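Local structure of Cow rumen GH26 endo-mannanase (Metagenome, 6UEH) at residues A[188-193]-A[197-202]; A[250-255]-A[281-286]. The protein probably hydrolyses internal beta-1,4-mannosidic linkages of mannans such as galactomannan, as an endo-mannanase of glycoside hydrolase family 26 with a calcium-bearing accessory domain. One frame throughout, in Å; residues are numbered along the deposited sequence.

Interaction 1: residues A[188-193]-A[197-202]; sequences EFEYIK and GKYPAI
The alpha-beta turn of a TIM barrel, where helix 187-196 ends and the chain folds back into parallel strand 202-206, brings Tyr199 and Pro200 against Phe189, Glu190, Ile192 and Lys193. Gly197 leaves the helix with positive phi (87°), and its N donates to Lys193 O at 2.8 Å; the N-H...O angle of 137° and a donor tilted 32° from the carbonyl plane mark a bent terminal bond. One step on, Lys193 CA lies 3.1 Å from Lys198 O, a CA-H...O contact where the chain doubles back.

The Tyr199 ring is fixed from two directions. Over one face runs the aliphatic chain of Lys193, bent at chi2 and chi4, with CD 3.8 Å from the ring centroid and displaced toward the rim: a CH-pi contact. Glu190 OE2 lies at the ring edge, in the ring plane, and accepts a 2.6 Å hydrogen bond from Tyr199 OH on the syn side of its carboxylate. The bend at chi2 of Glu190 returns its carboxylate to the loop although its CB points away.

Deeper in, Pro200 touches two apolar side chains of the helix through neighbouring ring atoms, and Tyr471 of helix 464-471 also touches both Ile192 and Pro200. Pro200 CD meets Ile192 CG2 at 4.1 Å, while Pro200 CG abuts the edge of the Phe189 ring, 3.8 Å from CD2.

Interaction 2: residues A[250-255]-A[281-286]; sequences YELGDK and ENDYWN
The rings of Tyr250 and Tyr284 meet obliquely, their planes 87° apart and their centroids 6.0 Å from each other. The closest approach is made by the phenolic end of Tyr250, whose OH reaches Tyr284 CD1 at 3.7 Å. The two side chains cross at about a right angle, and the Tyr250 hydroxyl lies beside CD1 and CE1 of Tyr284, a ring carried on a side chain with CG anti to the backbone N (chi1 174°). Around the pair, Phe247 meets the Tyr250 ring with its plane turned by only about 20°, and Leu213 touches both tyrosines. Tyr284 OH is hydrogen-bonded to Asn242 O.

Leu252 makes the second patch, nearer the surface. Both its methyls come at Asp283 CB from one side, CD1 nearest at 3.5 Å, while CD2 also lies 3.9 Å from Tyr284 N. Leu252 belongs to a type II beta turn from Glu251 to Asp254, closed by Asp254 N to Glu251 O and reinforced by Glu251 N donating to Asp254 OD2 at 2.7 Å, from above the carboxylate plane. Gly253 takes the positive phi of that turn.

The contact thus joins the long loop between strands 243-244 and 261-262 to helix 280-301 of the barrel. Between the two segments no hydrogen bond forms and just 160 Å² is buried, which implies that they meet through shape and apolar contact; Lys280 NZ, just outside them, adds a polar tie to Tyr250 O. The turn's own hydrogen bonds probably restrain the backbone under Leu252, though a crystal neighbour also touches that residue.

Interactions 1 and 2 lie in the same glycoside hydrolase family 26 domain but do not touch: their centres are 39 Å apart and their nearest atoms about 22 Å. They follow one another along the chain, the first closing before the second opens. Interaction 1 is local, joining a helix to the segment that leads into barrel strand 202-206; interaction 2 bridges 25 intervening residues to bring a long loop onto helix 280-301, which leads toward strand 306-309. Both strands belong to the same eight-stranded parallel sheet, with strand 234-238 between them. The calcium ion is bound by Glu13, Glu15, Ser37, Gly40 and Asp126, none of which belongs to either contact.

Interaction 1: residues A[188-193]-A[197-202]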
ATOM      1  N   GLU A 188      24.077  -1.036   4.627  1.00 20.25           N
ATOM      2  CA  GLU A 188      23.026  -1.548   3.749  1.00 19.77           C
ATOM      3  C   GLU A 188      23.167  -1.016   2.326  1.00 19.36           C
ATOM      4  O   GLU A 188      22.915  -1.728   1.356  1.00 18.22           O
ATOM      5  CB  GLU A 188      21.640  -1.186   4.295  1.00 20.20           C
ATOM      6  CG  GLU A 188      21.118  -2.115   5.383  1.00 20.90           C
ATOM      7  CD  GLU A 188      21.647  -1.774   6.763  1.00 21.78           C
ATOM      8  OE1 GLU A 188      22.517  -0.884   6.873  1.00 22.49           O
ATOM      9  OE2 GLU A 188      21.183  -2.398   7.741  1.00 21.46           O
ATOM     10  N   PHE A 189      23.582   0.238   2.210  1.00 17.17           N
ATOM     11  CA  PHE A 189      23.665   0.893   0.914  1.00 17.66           C
ATOM     12  C   PHE A 189      24.877   0.414   0.122  1.00 18.24           C
ATOM     13  O   PHE A 189      24.791   0.200  -1.089  1.00 17.65           O
ATOM     14  CB  PHE A 189      23.687   2.410   1.105  1.00 18.07           C
ATOM     15  CG  PHE A 189      22.489   2.924   1.847  1.00 19.48           C
ATOM     16  CD1 PHE A 189      22.479   2.957   3.234  1.00 19.68           C
ATOM     17  CD2 PHE A 189      21.355   3.332   1.164  1.00 20.02           C
ATOM     18  CE1 PHE A 189      21.369   3.406   3.922  1.00 20.37           C
ATOM     19  CE2 PHE A 189      20.241   3.784   1.847  1.00 19.93           C
ATOM     20  CZ  PHE A 189      20.249   3.817   3.227  1.00 20.14           C
ATOM     21  N   GLU A 190      26.001   0.229   0.806  1.00 18.72           N
ATOM     22  CA  GLU A 190      27.195  -0.291   0.154  1.00 19.74           C
ATOM     23  C   GLU A 190      26.991  -1.746  -0.259  1.00 19.61           C
ATOM     24  O   GLU A 190      27.586  -2.208  -1.232  1.00 20.13           O
ATOM     25  CB  GLU A 190      28.414  -0.159   1.069  1.00 21.52           C
ATOM     26  CG  GLU A 190      28.803   1.283   1.357  1.00 23.26           C
ATOM     27  CD  GLU A 190      29.057   2.077   0.089  1.00 25.66           C
ATOM     28  OE1 GLU A 190      29.967   1.701  -0.678  1.00 28.12           O
ATOM     29  OE2 GLU A 190      28.342   3.073  -0.145  1.00 25.78           O
ATOM     30  N   TYR A 191      26.149  -2.462   0.483  1.00 18.29           N
ATOM     31  CA  TYR A 191      25.800  -3.834   0.121  1.00 19.42           C
ATOM     32  C   TYR A 191      25.100  -3.864  -1.231  1.00 19.77           C
ATOM     33  O   TYR A 191      25.449  -4.656  -2.105  1.00 19.87           O
ATOM     34  CB  TYR A 191      24.906  -4.474   1.186  1.00 19.02           C
ATOM     35  CG  TYR A 191      24.326  -5.814   0.771  1.00 19.71           C
ATOM     36  CD1 TYR A 191      25.101  -6.967   0.798  1.00 20.48           C
ATOM     37  CD2 TYR A 191      23.005  -5.923   0.355  1.00 19.30           C
ATOM     38  CE1 TYR A 191      24.574  -8.194   0.419  1.00 21.24           C
ATOM     39  CE2 TYR A 191      22.470  -7.144  -0.026  1.00 19.68           C
ATOM     40  CZ  TYR A 191      23.258  -8.276   0.009  1.00 21.19           C
ATOM     41  OH  TYR A 191      22.729  -9.493  -0.372  1.00 22.25           O
ATOM     42  N   ILE A 192      24.112  -2.989  -1.389  1.00 18.51           N
ATOM     43  CA  ILE A 192      23.367  -2.877  -2.637  1.00 18.53           C
ATOM     44  C   ILE A 192      24.278  -2.465  -3.795  1.00 18.63           C
ATOM     45  O   ILE A 192      24.208  -3.035  -4.886  1.00 17.80           O
ATOM     46  CB  ILE A 192      22.210  -1.865  -2.494  1.00 17.76           C
ATOM     47  CG1 ILE A 192      21.234  -2.339  -1.413  1.00 16.53           C
ATOM     48  CG2 ILE A 192      21.494  -1.671  -3.825  1.00 16.70           C
ATOM     49  CD1 ILE A 192      20.118  -1.365  -1.116  1.00 16.13           C
ATOM     50  N   LYS A 193      25.144  -1.487  -3.543  1.00 18.96           N
ATOM     51  CA  LYS A 193      26.069  -0.992  -4.561  1.00 19.85           C
ATOM     52  C   LYS A 193      27.042  -2.064  -5.042  1.00 20.31           C
ATOM     53  O   LYS A 193      27.212  -2.255  -6.244  1.00 20.95           O
ATOM     54  CB  LYS A 193      26.852   0.211  -4.028  1.00 20.61           C
ATOM     55  CG  LYS A 193      27.813   0.834  -5.034  1.00 21.84           C
ATOM     56  CD  LYS A 193      27.076   1.319  -6.276  1.00 23.44           C
ATOM     57  CE  LYS A 193      27.935   2.265  -7.105  1.00 26.88           C
ATOM     58  NZ  LYS A 193      29.243   1.662  -7.484  1.00 30.01           N
ATOM     59  N   GLY A 197      25.724  -2.823  -8.490  1.00 21.69           N
ATOM     60  CA  GLY A 197      26.387  -1.766  -9.231  1.00 22.76           C
ATOM     61  C   GLY A 197      25.608  -0.466  -9.157  1.00 21.19           C
ATOM     62  O   GLY A 197      26.016   0.547  -9.723  1.00 19.43           O
ATOM     63  N   LYS A 198      24.480  -0.498  -8.451  1.00 20.98           N
ATOM     64  CA  LYS A 198      23.605   0.662  -8.326  1.00 20.66           C
ATOM     65  C   LYS A 198      23.391   1.058  -6.868  1.00 20.13           C
ATOM     66  O   LYS A 198      23.533   0.236  -5.965  1.00 19.92           O
ATOM     67  CB  LYS A 198      22.240   0.384  -8.967  1.00 21.01           C
ATOM     68  CG  LYS A 198      22.286  -0.238 -10.353  1.00 22.87           C
ATOM     69  CD  LYS A 198      22.728   0.761 -11.406  1.00 25.58           C
ATOM     70  CE  LYS A 198      22.644   0.152 -12.798  1.00 27.68           C
ATOM     71  NZ  LYS A 198      23.088   1.110 -13.846  1.00 29.05           N
ATOM     72  N   TYR A 199      23.037   2.321  -6.655  1.00 19.23           N
ATOM     73  CA  TYR A 199      22.518   2.778  -5.370  1.00 18.31           C
ATOM     74  C   TYR A 199      21.003   2.958  -5.462  1.00 18.17           C
ATOM     75  O   TYR A 199      20.480   3.276  -6.530  1.00 20.99           O
ATOM     76  CB  TYR A 199      23.164   4.100  -4.951  1.00 18.51           C
ATOM     77  CG  TYR A 199      24.543   3.992  -4.341  1.00 19.02           C
ATOM     78  CD1 TYR A 199      24.723   3.467  -3.069  1.00 18.85           C
ATOM     79  CD2 TYR A 199      25.662   4.453  -5.023  1.00 20.12           C
ATOM     80  CE1 TYR A 199      25.981   3.383  -2.501  1.00 20.21           C
ATOM     81  CE2 TYR A 199      26.926   4.376  -4.463  1.00 21.47           C
ATOM     82  CZ  TYR A 199      27.079   3.840  -3.202  1.00 21.41           C
ATOM     83  OH  TYR A 199      28.331   3.760  -2.637  1.00 21.41           O
ATOM     84  N   PRO A 200      20.289   2.762  -4.345  1.00 16.77           N
ATOM     85  CA  PRO A 200      18.862   3.102  -4.353  1.00 16.18           C
ATOM     86  C   PRO A 200      18.676   4.605  -4.531  1.00 16.57           C
ATOM     87  O   PRO A 200      19.527   5.376  -4.086  1.00 16.23           O
ATOM     88  CB  PRO A 200      18.382   2.644  -2.975  1.00 16.28           C
ATOM     89  CG  PRO A 200      19.608   2.713  -2.120  1.00 16.00           C
ATOM     90  CD  PRO A 200      20.738   2.298  -3.021  1.00 16.38           C
ATOM     91  N   ALA A 201      17.590   5.012  -5.177  1.00 15.84           N
ATOM     92  CA  ALA A 201      17.331   6.430  -5.397  1.00 15.91           C
ATOM     93  C   ALA A 201      16.769   7.079  -4.136  1.00 15.70           C
ATOM     94  O   ALA A 201      17.129   8.206  -3.789  1.00 15.84           O
ATOM     95  CB  ALA A 201      16.373   6.620  -6.566  1.00 15.87           C
ATOM     96  N   ILE A 202      15.886   6.354  -3.460  1.00 15.39           N
ATOM     97  CA  ILE A 202      15.233   6.837  -2.249  1.00 15.20           C
ATOM     98  C   ILE A 202      15.913   6.269  -1.003  1.00 17.69           C
ATOM     99  O   ILE A 202      16.193   5.075  -0.930  1.00 15.19           O
ATOM    100  CB  ILE A 202      13.729   6.462  -2.243  1.00 14.90           C
ATOM    101  CG1 ILE A 202      12.986   7.236  -3.335  1.00 14.94           C
ATOM    102  CG2 ILE A 202      13.102   6.720  -0.880  1.00 15.76           C
ATOM    103  CD1 ILE A 202      11.522   6.867  -3.466  1.00 14.70           C
TER

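Interaction 2: residues A[250-255]-A[281-286]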
ATOM      1  N   TYR A 250       4.595   9.814  35.017  1.00 29.76           N
ATOM      2  CA  TYR A 250       5.391  10.720  34.200  1.00 28.47           C
ATOM      3  C   TYR A 250       4.993  12.176  34.416  1.00 31.52           C
ATOM      4  O   TYR A 250       3.814  12.498  34.549  1.00 32.35           O
ATOM      5  CB  TYR A 250       5.261  10.361  32.717  1.00 26.80           C
ATOM      6  CG  TYR A 250       5.891  11.375  31.787  1.00 28.29           C
ATOM      7  CD1 TYR A 250       7.263  11.386  31.568  1.00 28.84           C
ATOM      8  CD2 TYR A 250       5.114  12.322  31.129  1.00 25.24           C
ATOM      9  CE1 TYR A 250       7.845  12.313  30.720  1.00 28.38           C
ATOM     10  CE2 TYR A 250       5.686  13.254  30.281  1.00 24.38           C
ATOM     11  CZ  TYR A 250       7.052  13.244  30.079  1.00 29.02           C
ATOM     12  OH  TYR A 250       7.625  14.170  29.235  1.00 23.23           O
ATOM     13  N   GLU A 251       5.994  13.049  34.460  1.00 31.65           N
ATOM     14  CA  GLU A 251       5.771  14.489  34.446  1.00 34.03           C
ATOM     15  C   GLU A 251       6.628  15.104  33.345  1.00 33.03           C
ATOM     16  O   GLU A 251       7.671  14.559  32.990  1.00 31.91           O
ATOM     17  CB  GLU A 251       6.095  15.113  35.806  1.00 38.71           C
ATOM     18  CG  GLU A 251       5.552  14.324  36.983  1.00 42.90           C
ATOM     19  CD  GLU A 251       5.738  15.034  38.306  1.00 48.97           C
ATOM     20  OE1 GLU A 251       6.630  15.907  38.397  1.00 50.71           O
ATOM     21  OE2 GLU A 251       4.999  14.708  39.260  1.00 51.87           O
ATOM     22  N   LEU A 252       6.175  16.224  32.791  1.00 32.76           N
ATOM     23  CA  LEU A 252       6.890  16.874  31.698  1.00 31.77           C
ATOM     24  C   LEU A 252       8.317  17.230  32.106  1.00 31.59           C
ATOM     25  O   LEU A 252       8.542  17.813  33.163  1.00 31.81           O
ATOM     26  CB  LEU A 252       6.147  18.131  31.244  1.00 33.08           C
ATOM     27  CG  LEU A 252       4.739  17.938  30.683  1.00 32.65           C
ATOM     28  CD1 LEU A 252       4.138  19.288  30.332  1.00 33.92           C
ATOM     29  CD2 LEU A 252       4.763  17.021  29.469  1.00 30.91           C
ATOM     30  N   GLY A 253       9.277  16.864  31.266  1.00 31.16           N
ATOM     31  CA  GLY A 253      10.672  17.144  31.548  1.00 32.36           C
ATOM     32  C   GLY A 253      11.408  15.966  32.157  1.00 32.60           C
ATOM     33  O   GLY A 253      12.630  16.003  32.309  1.00 33.60           O
ATOM     34  N   ASP A 254      10.667  14.919  32.511  1.00 31.23           N
ATOM     35  CA  ASP A 254      11.271  13.720  33.089  1.00 31.42           C
ATOM     36  C   ASP A 254      12.165  13.007  32.084  1.00 31.11           C
ATOM     37  O   ASP A 254      11.800  12.846  30.920  1.00 28.68           O
ATOM     38  CB  ASP A 254      10.200  12.742  33.584  1.00 30.69           C
ATOM     39  CG  ASP A 254       9.607  13.141  34.918  1.00 32.86           C
ATOM     40  OD1 ASP A 254      10.209  13.982  35.618  1.00 34.24           O
ATOM     41  OD2 ASP A 254       8.540  12.597  35.271  1.00 32.98           O
ATOM     42  N   LYS A 255      13.335  12.581  32.544  1.00 33.81           N
ATOM     43  CA  LYS A 255      14.187  11.703  31.759  1.00 35.14           C
ATOM     44  C   LYS A 255      13.676  10.278  31.888  1.00 34.17           C
ATOM     45  O   LYS A 255      13.622   9.730  32.989  1.00 35.65           O
ATOM     46  CB  LYS A 255      15.642  11.788  32.222  1.00 40.78           C
ATOM     47  CG  LYS A 255      16.500  12.808  31.485  1.00 43.78           C
ATOM     48  CD  LYS A 255      15.936  13.156  30.116  1.00 44.39           C
ATOM     49  CE  LYS A 255      16.879  14.077  29.356  1.00 46.46           C
ATOM     50  NZ  LYS A 255      17.736  14.882  30.271  1.00 50.23           N
ATOM     51  N   GLU A 281      -1.177  14.272  28.051  1.00 22.35           N
ATOM     52  CA  GLU A 281      -1.003  13.628  26.755  1.00 20.53           C
ATOM     53  C   GLU A 281      -0.758  14.673  25.673  1.00 20.57           C
ATOM     54  O   GLU A 281       0.143  14.531  24.846  1.00 19.13           O
ATOM     55  CB  GLU A 281      -2.225  12.780  26.393  1.00 20.98           C
ATOM     56  CG  GLU A 281      -2.263  11.397  27.036  1.00 21.62           C
ATOM     57  CD  GLU A 281      -2.857  11.403  28.429  1.00 24.63           C
ATOM     58  OE1 GLU A 281      -3.109  12.500  28.974  1.00 25.69           O
ATOM     59  OE2 GLU A 281      -3.076  10.302  28.981  1.00 25.98           O
ATOM     60  N   ASN A 282      -1.567  15.728  25.692  1.00 20.66           N
ATOM     61  CA  ASN A 282      -1.452  16.798  24.711  1.00 19.40           C
ATOM     62  C   ASN A 282      -0.160  17.589  24.877  1.00 19.30           C
ATOM     63  O   ASN A 282       0.475  17.969  23.892  1.00 18.87           O
ATOM     64  CB  ASN A 282      -2.656  17.735  24.807  1.00 19.94           C
ATOM     65  CG  ASN A 282      -2.600  18.863  23.799  1.00 19.93           C
ATOM     66  OD1 ASN A 282      -2.439  20.028  24.161  1.00 20.47           O
ATOM     67  ND2 ASN A 282      -2.732  18.522  22.520  1.00 18.11           N
ATOM     68  N   ASP A 283       0.225  17.836  26.127  1.00 20.56           N
ATOM     69  CA  ASP A 283       1.457  18.559  26.416  1.00 21.05           C
ATOM     70  C   ASP A 283       2.680  17.782  25.933  1.00 20.01           C
ATOM     71  O   ASP A 283       3.600  18.365  25.356  1.00 18.88           O
ATOM     72  CB  ASP A 283       1.578  18.850  27.914  1.00 22.44           C
ATOM     73  CG  ASP A 283       0.657  19.969  28.372  1.00 23.67           C
ATOM     74  OD1 ASP A 283       0.179  20.746  27.517  1.00 23.96           O
ATOM     75  OD2 ASP A 283       0.423  20.077  29.592  1.00 24.80           O
ATOM     76  N   TYR A 284       2.692  16.470  26.167  1.00 18.53           N
ATOM     77  CA  TYR A 284       3.799  15.646  25.688  1.00 17.19           C
ATOM     78  C   TYR A 284       3.831  15.607  24.167  1.00 15.80           C
ATOM     79  O   TYR A 284       4.883  15.798  23.557  1.00 16.16           O
ATOM     80  CB  TYR A 284       3.724  14.212  26.222  1.00 16.50           C
ATOM     81  CG  TYR A 284       4.792  13.346  25.592  1.00 16.87           C
ATOM     82  CD1 TYR A 284       6.120  13.463  25.985  1.00 18.67           C
ATOM     83  CD2 TYR A 284       4.484  12.450  24.575  1.00 15.99           C
ATOM     84  CE1 TYR A 284       7.107  12.698  25.401  1.00 20.14           C
ATOM     85  CE2 TYR A 284       5.469  11.678  23.982  1.00 16.36           C
ATOM     86  CZ  TYR A 284       6.777  11.806  24.399  1.00 18.97           C
ATOM     87  OH  TYR A 284       7.764  11.044  23.814  1.00 19.83           O
ATOM     88  N   TRP A 285       2.671  15.341  23.572  1.00 14.73           N
ATOM     89  CA  TRP A 285       2.517  15.268  22.122  1.00 16.45           C
ATOM     90  C   TRP A 285       3.029  16.551  21.470  1.00 15.62           C
ATOM     91  O   TRP A 285       3.754  16.506  20.475  1.00 16.31           O
ATOM     92  CB  TRP A 285       1.041  15.001  21.779  1.00 14.96           C
ATOM     93  CG  TRP A 285       0.674  14.854  20.318  1.00 15.11           C
ATOM     94  CD1 TRP A 285      -0.373  15.456  19.682  1.00 16.19           C
ATOM     95  CD2 TRP A 285       1.317  14.030  19.330  1.00 16.59           C
ATOM     96  NE1 TRP A 285      -0.417  15.074  18.364  1.00 17.98           N
ATOM     97  CE2 TRP A 285       0.610  14.201  18.121  1.00 17.81           C
ATOM     98  CE3 TRP A 285       2.424  13.174  19.348  1.00 16.40           C
ATOM     99  CZ2 TRP A 285       0.975  13.552  16.943  1.00 18.61           C
ATOM    100  CZ3 TRP A 285       2.784  12.530  18.176  1.00 18.47           C
ATOM    101  CH2 TRP A 285       2.062  12.724  16.990  1.00 19.21           C
ATOM    102  N   ASN A 286       2.683  17.692  22.057  1.00 18.62           N
ATOM    103  CA  ASN A 286       3.147  18.979  21.546  1.00 21.24           C
ATOM    104  C   ASN A 286       4.659  19.154  21.655  1.00 22.98           C
ATOM    105  O   ASN A 286       5.284  19.724  20.761  1.00 20.36           O
ATOM    106  CB  ASN A 286       2.437  20.126  22.265  1.00 18.67           C
ATOM    107  CG  ASN A 286       1.021  20.334  21.763  1.00 18.64           C
ATOM    108  OD1 ASN A 286       0.702  19.997  20.622  1.00 18.39           O
ATOM    109  ND2 ASN A 286       0.165  20.892  22.611  1.00 19.43           N
TER